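Local coordinates for lipoprotein (Bacillus anthracis, PDB 4JG9) that is of unknown molecular function but is probably a membrane-anchored lipoprotein with an all-beta domain of the DUF4871 family, at residues Thr58-Gln63 against Pro67-Glu72; Leu119-Gln122 against Glu127-Trp130. One frame throughout, in Å; residues are numbered along the deposited sequence.

Overall arrangement
Two antiparallel pairings, one a hairpin and one a single bridge, illustrate how an all-beta domain is tied together. Interaction 1 is a beta hairpin at the margin of one five-stranded antiparallel sheet, where strand 60-63 is the outermost strand within the chain. Interaction 2 lies in the loop between strands 117-118 and 131-136 of the other sheet, where one bridge draws 119-122 and 127-130 together. The two are on opposite sides of the chain's centre, with their own centres 24 Å apart and nearest atoms about 12 Å apart, so they do not touch. Interaction 2 borders the second subunit, whereas no other chain of the assembly reaches interaction 1.

Interaction 1 (Thr58-Gln63 against Pro67-Glu72)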
loop_
_atom_site.group_PDB
_atom_site.type_symbol
_atom_site.label_atom_id
_atom_site.label_comp_id
_atom_site.label_asym_id
_atom_site.label_seq_id
_atom_site.Cartn_x
_atom_site.Cartn_y
_atom_site.Cartn_z
ATOM N N THR A 58 -12.361 -14.468 15.644
ATOM C CA THR A 58 -13.610 -15.011 15.117
ATOM C C THR A 58 -13.618 -16.531 15.316
ATOM O O THR A 58 -12.625 -17.205 15.031
ATOM C CB THR A 58 -13.765 -14.688 13.620
ATOM O OG1 THR A 58 -13.881 -13.274 13.445
ATOM C CG2 THR A 58 -15.002 -15.324 13.065
ATOM N N PRO A 59 -14.709 -17.076 15.866
ATOM C CA PRO A 59 -14.724 -18.522 16.132
ATOM C C PRO A 59 -14.748 -19.361 14.853
ATOM O O PRO A 59 -15.296 -18.932 13.832
ATOM C CB PRO A 59 -16.025 -18.724 16.923
ATOM C CG PRO A 59 -16.881 -17.574 16.568
ATOM C CD PRO A 59 -15.934 -16.414 16.345
ATOM N N SER A 60 -14.133 -20.537 14.900
ATOM C CA SER A 60 -14.151 -21.440 13.754
ATOM C C SER A 60 -15.501 -22.142 13.647
ATOM O O SER A 60 -16.166 -22.388 14.652
ATOM C CB SER A 60 -13.053 -22.497 13.886
ATOM O OG SER A 60 -11.776 -21.915 13.986
ATOM N N PHE A 61 -15.869 -22.524 12.430
ATOM C CA PHE A 61 -17.074 -23.308 12.207
ATOM C C PHE A 61 -16.804 -24.272 11.064
ATOM O O PHE A 61 -15.888 -24.057 10.246
ATOM C CB PHE A 61 -18.283 -22.416 11.891
ATOM C CG PHE A 61 -18.138 -21.627 10.627
ATOM C CD1 PHE A 61 -18.672 -22.098 9.433
ATOM C CD2 PHE A 61 -17.484 -20.406 10.625
ATOM C CE1 PHE A 61 -18.543 -21.374 8.259
ATOM C CE2 PHE A 61 -17.352 -19.673 9.451
ATOM C CZ PHE A 61 -17.880 -20.158 8.267
ATOM N N ILE A 62 -17.645 -25.291 10.969
ATOM C CA ILE A 62 -17.498 -26.319 9.958
ATOM C C ILE A 62 -18.449 -26.106 8.802
ATOM O O ILE A 62 -19.659 -25.942 8.984
ATOM C CB ILE A 62 -17.772 -27.731 10.529
ATOM C CG1 ILE A 62 -16.798 -28.051 11.662
ATOM C CG2 ILE A 62 -17.644 -28.774 9.431
ATOM C CD1 ILE A 62 -15.353 -28.248 11.192
ATOM N N GLN A 63 -17.887 -26.139 7.607
ATOM C CA GLN A 63 -18.674 -26.089 6.398
ATOM C C GLN A 63 -18.189 -27.237 5.524
ATOM O O GLN A 63 -17.004 -27.320 5.194
ATOM C CB GLN A 63 -18.490 -24.741 5.703
ATOM C CG GLN A 63 -19.264 -24.599 4.415
ATOM C CD GLN A 63 -20.448 -23.662 4.554
ATOM O OE1 GLN A 63 -20.526 -22.869 5.502
ATOM N NE2 GLN A 63 -21.367 -23.729 3.597
ATOM N N PRO A 67 -12.838 -26.923 8.548
ATOM C CA PRO A 67 -12.828 -25.739 9.411
ATOM C C PRO A 67 -12.661 -24.422 8.661
ATOM O O PRO A 67 -11.829 -24.311 7.776
ATOM C CB PRO A 67 -11.646 -25.995 10.341
ATOM C CG PRO A 67 -10.785 -26.954 9.613
ATOM C CD PRO A 67 -11.700 -27.812 8.808
ATOM N N LEU A 68 -13.456 -23.434 9.044
ATOM C CA LEU A 68 -13.459 -22.136 8.395
ATOM C C LEU A 68 -13.488 -20.996 9.395
ATOM O O LEU A 68 -14.018 -21.136 10.484
ATOM C CB LEU A 68 -14.680 -22.017 7.488
ATOM C CG LEU A 68 -14.506 -22.136 5.981
ATOM C CD1 LEU A 68 -13.533 -23.230 5.604
ATOM C CD2 LEU A 68 -15.847 -22.352 5.314
ATOM N N LYS A 69 -12.914 -19.862 9.015
ATOM C CA LYS A 69 -12.989 -18.663 9.832
ATOM C C LYS A 69 -13.562 -17.499 9.050
ATOM O O LYS A 69 -13.132 -17.216 7.944
ATOM C CB LYS A 69 -11.632 -18.292 10.412
ATOM C CG LYS A 69 -11.364 -18.929 11.754
ATOM C CD LYS A 69 -10.286 -18.193 12.515
ATOM C CE LYS A 69 -9.873 -18.973 13.749
ATOM N NZ LYS A 69 -11.017 -19.224 14.659
ATOM N N GLY A 70 -14.532 -16.819 9.634
ATOM C CA GLY A 70 -15.140 -15.677 8.989
ATOM C C GLY A 70 -16.606 -15.574 9.328
ATOM O O GLY A 70 -17.019 -15.928 10.420
ATOM N N ILE A 71 -17.388 -15.088 8.375
ATOM C CA ILE A 71 -18.810 -14.872 8.569
ATOM C C ILE A 71 -19.579 -15.975 7.870
ATOM O O ILE A 71 -19.473 -16.142 6.651
ATOM C CB ILE A 71 -19.257 -13.513 7.992
ATOM C CG1 ILE A 71 -18.218 -12.421 8.302
ATOM C CG2 ILE A 71 -20.639 -13.149 8.508
ATOM C CD1 ILE A 71 -17.992 -12.194 9.797
ATOM N N GLU A 72 -20.356 -16.722 8.644
ATOM C CA GLU A 72 -21.121 -17.844 8.111
ATOM C C GLU A 72 -22.090 -17.377 7.038
ATOM O O GLU A 72 -22.721 -16.326 7.177
ATOM C CB GLU A 72 -21.861 -18.568 9.237
ATOM C CG GLU A 72 -20.941 -19.373 10.137
ATOM C CD GLU A 72 -21.687 -20.194 11.188
ATOM O OE1 GLU A 72 -22.508 -21.067 10.812
ATOM O OE2 GLU A 72 -21.424 -19.975 12.396
#
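Phe61 and Leu68 face each other in a beta hairpin, strand 60-63 against strand 66-69, and their side chains fall on the same face of the sheet. Their backbones form an antiparallel hydrogen-bonded pair: Phe61 N donates to Leu68 O (3.0 Å), and Leu68 N returns a bond to Phe61 O (2.8 Å).

The Phe61 ring illustrates how one aromatic can be gripped from both sides. With CG set between its own backbone N and carbonyl carbon (chi1 63°), the ring lies between two aliphatic carbons. Glu72 CG sits 3.4 Å from the Phe61 ring centroid, almost exactly on the ring normal. Leu68 CB approaches the opposite face nearer the rim, 4.0 Å from the same centroid. The Phe61 and Glu72 side chains slide past each other in opposite directions; the methylene CG takes the place over the ring centre, and the carboxylate beyond it lies nearly parallel to the ring plane (18°). Ala76 of strand 75-78 adds to the packing of both Phe61 and Leu68, while Leu68 CD2 rests against Gln63 CB at 3.6 Å.

Glu72 can reach the ring because the chain turns a corner at Gly70, at whose backbone angles a CB would be jammed against the carbonyl O of Lys69. Thr58 packs its CG2 on Gly70 O, and its OG1 bonds to Val170 O. On the other face of the hairpin Lys69 stretches out, then bends at its last torsion (chi4 -58°) to bring NZ to Ser60 OG, which also bonds to Asp79. The same ammonium donates to Thr58 O at 2.6 Å, nearly in line with the C=O bond.

Interaction 2 (Leu119-Gln122 against Glu127-Trp130); sequences LLFQ and EPTW
Pro128 lies over one face of the Phe121 ring, its CB 4.0 Å from the ring centroid and 28° off the normal, a CH-pi contact displaced toward the rim. The two side chains run side by side in the same direction, and the closest carbons, Phe121 CZ and Pro128 CB, are 3.6 Å apart. Farther along the ring, Phe121 CE2 meets Pro128 N, while Glu127 C comes in obliquely. Lys87 makes a cation-pi interaction with the same aromatic.

Beside this CH-pi contact the backbones join in a single antiparallel bridge. Thr129 N donates to Leu120 O (2.7 Å), and Leu120 N returns a bond to Thr129 O (3.1 Å). Pro128 CA adds a CA-H...O contact to Leu120 O at 3.0 Å.

Where the segments splay apart, water takes over: one molecule accepts from Gln122 N, donates to Glu127 O and also bonds to Thr129 OG1. That hydroxyl is held between its own backbone N and carbonyl carbon (chi1 49°), which turns it toward Leu120 CB, 3.4 Å away. A second water links Leu119 N to Thr129 O.

Pro128 O accepts from Trp130 NE1 of the second subunit, and the reciprocal bond is made as well. The chemistry thus implies a division of labour: the proline ring, with no N-H to give, packs on the aromatic while its carbonyl serves the dimer interface.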
loop_
_atom_site.group_PDB
_atom_site.type_symbol
_atom_site.label_atom_id
_atom_site.label_comp_id
_atom_site.label_asym_id
_atom_site.label_seq_id
_atom_site.Cartn_x
_atom_site.Cartn_y
_atom_site.Cartn_z
ATOM N N LEU A 119 -2.518 -6.650 2.855
ATOM C CA LEU A 119 -1.841 -7.860 3.126
ATOM C C LEU A 119 -1.718 -8.727 1.905
ATOM O O LEU A 119 -1.253 -9.837 2.061
ATOM C CB LEU A 119 -2.474 -8.616 4.296
ATOM C CG LEU A 119 -3.989 -8.703 4.409
ATOM C CD1 LEU A 119 -4.580 -9.504 3.267
ATOM C CD2 LEU A 119 -4.355 -9.331 5.735
ATOM N N LEU A 120 -2.095 -8.338 0.712
ATOM C CA LEU A 120 -1.908 -9.319 -0.341
ATOM C C LEU A 120 -0.497 -9.326 -0.935
ATOM O O LEU A 120 0.052 -8.289 -1.259
ATOM C CB LEU A 120 -2.984 -9.198 -1.411
ATOM C CG LEU A 120 -4.390 -9.546 -0.946
ATOM C CD1 LEU A 120 -5.409 -9.081 -1.966
ATOM C CD2 LEU A 120 -4.520 -11.032 -0.690
ATOM N N PHE A 121 0.075 -10.517 -1.060
ATOM C CA PHE A 121 1.367 -10.718 -1.696
ATOM C C PHE A 121 1.128 -11.784 -2.737
ATOM O O PHE A 121 1.374 -12.955 -2.513
ATOM C CB PHE A 121 2.421 -11.183 -0.702
ATOM C CG PHE A 121 2.993 -10.083 0.134
ATOM C CD1 PHE A 121 2.516 -9.844 1.401
ATOM C CD2 PHE A 121 4.006 -9.289 -0.350
ATOM C CE1 PHE A 121 3.040 -8.835 2.173
ATOM C CE2 PHE A 121 4.539 -8.278 0.415
ATOM C CZ PHE A 121 4.053 -8.049 1.679
ATOM N N GLN A 122 0.619 -11.358 -3.878
ATOM C CA GLN A 122 0.154 -12.263 -4.905
ATOM C C GLN A 122 1.262 -12.685 -5.876
ATOM O O GLN A 122 2.046 -11.860 -6.354
ATOM C CB GLN A 122 -0.991 -11.598 -5.679
ATOM C CG GLN A 122 -2.282 -11.447 -4.874
ATOM C CD GLN A 122 -2.895 -12.809 -4.468
ATOM O OE1 GLN A 122 -2.415 -13.469 -3.543
ATOM N NE2 GLN A 122 -3.957 -13.221 -5.166
ATOM N N GLU A 127 5.588 -6.709 -3.544
ATOM C CA GLU A 127 4.748 -5.638 -3.022
ATOM C C GLU A 127 3.405 -6.115 -2.477
ATOM O O GLU A 127 2.709 -6.911 -3.102
ATOM C CB GLU A 127 4.487 -4.585 -4.103
ATOM C CG GLU A 127 5.749 -3.828 -4.579
ATOM C CD GLU A 127 5.506 -3.029 -5.854
ATOM O OE1 GLU A 127 4.333 -2.672 -6.112
ATOM O OE2 GLU A 127 6.484 -2.734 -6.581
ATOM N N PRO A 128 3.018 -5.594 -1.315
ATOM C CA PRO A 128 1.696 -5.874 -0.762
ATOM C C PRO A 128 0.615 -5.068 -1.490
ATOM O O PRO A 128 0.785 -3.858 -1.714
ATOM C CB PRO A 128 1.825 -5.412 0.689
ATOM C CG PRO A 128 2.896 -4.380 0.671
ATOM C CD PRO A 128 3.830 -4.729 -0.444
ATOM N N THR A 129 -0.474 -5.731 -1.875
ATOM C CA THR A 129 -1.549 -5.061 -2.617
ATOM C C THR A 129 -2.870 -5.095 -1.852
ATOM O O THR A 129 -3.138 -6.034 -1.097
ATOM C CB THR A 129 -1.752 -5.689 -4.000
ATOM O OG1 THR A 129 -1.834 -7.119 -3.863
ATOM C CG2 THR A 129 -0.570 -5.342 -4.912
ATOM N N TRP A 130 -3.690 -4.069 -2.063
ATOM C CA TRP A 130 -4.980 -3.927 -1.398
ATOM C C TRP A 130 -5.988 -4.878 -2.008
ATOM O O TRP A 130 -6.878 -5.397 -1.316
ATOM C CB TRP A 130 -5.542 -2.509 -1.573
ATOM C CG TRP A 130 -4.622 -1.381 -1.184
ATOM C CD1 TRP A 130 -3.865 -0.612 -2.026
ATOM C CD2 TRP A 130 -4.395 -0.871 0.137
ATOM N NE1 TRP A 130 -3.177 0.344 -1.305
ATOM C CE2 TRP A 130 -3.478 0.197 0.025
ATOM C CE3 TRP A 130 -4.879 -1.215 1.405
ATOM C CZ2 TRP A 130 -3.029 0.926 1.132
ATOM C CZ3 TRP A 130 -4.422 -0.492 2.511
ATOM C CH2 TRP A 130 -3.505 0.567 2.359
HETATM O O HOH W 1 -4.848 -6.639 1.115
HETATM O O HOH W 2 0.566 -8.503 -4.542
#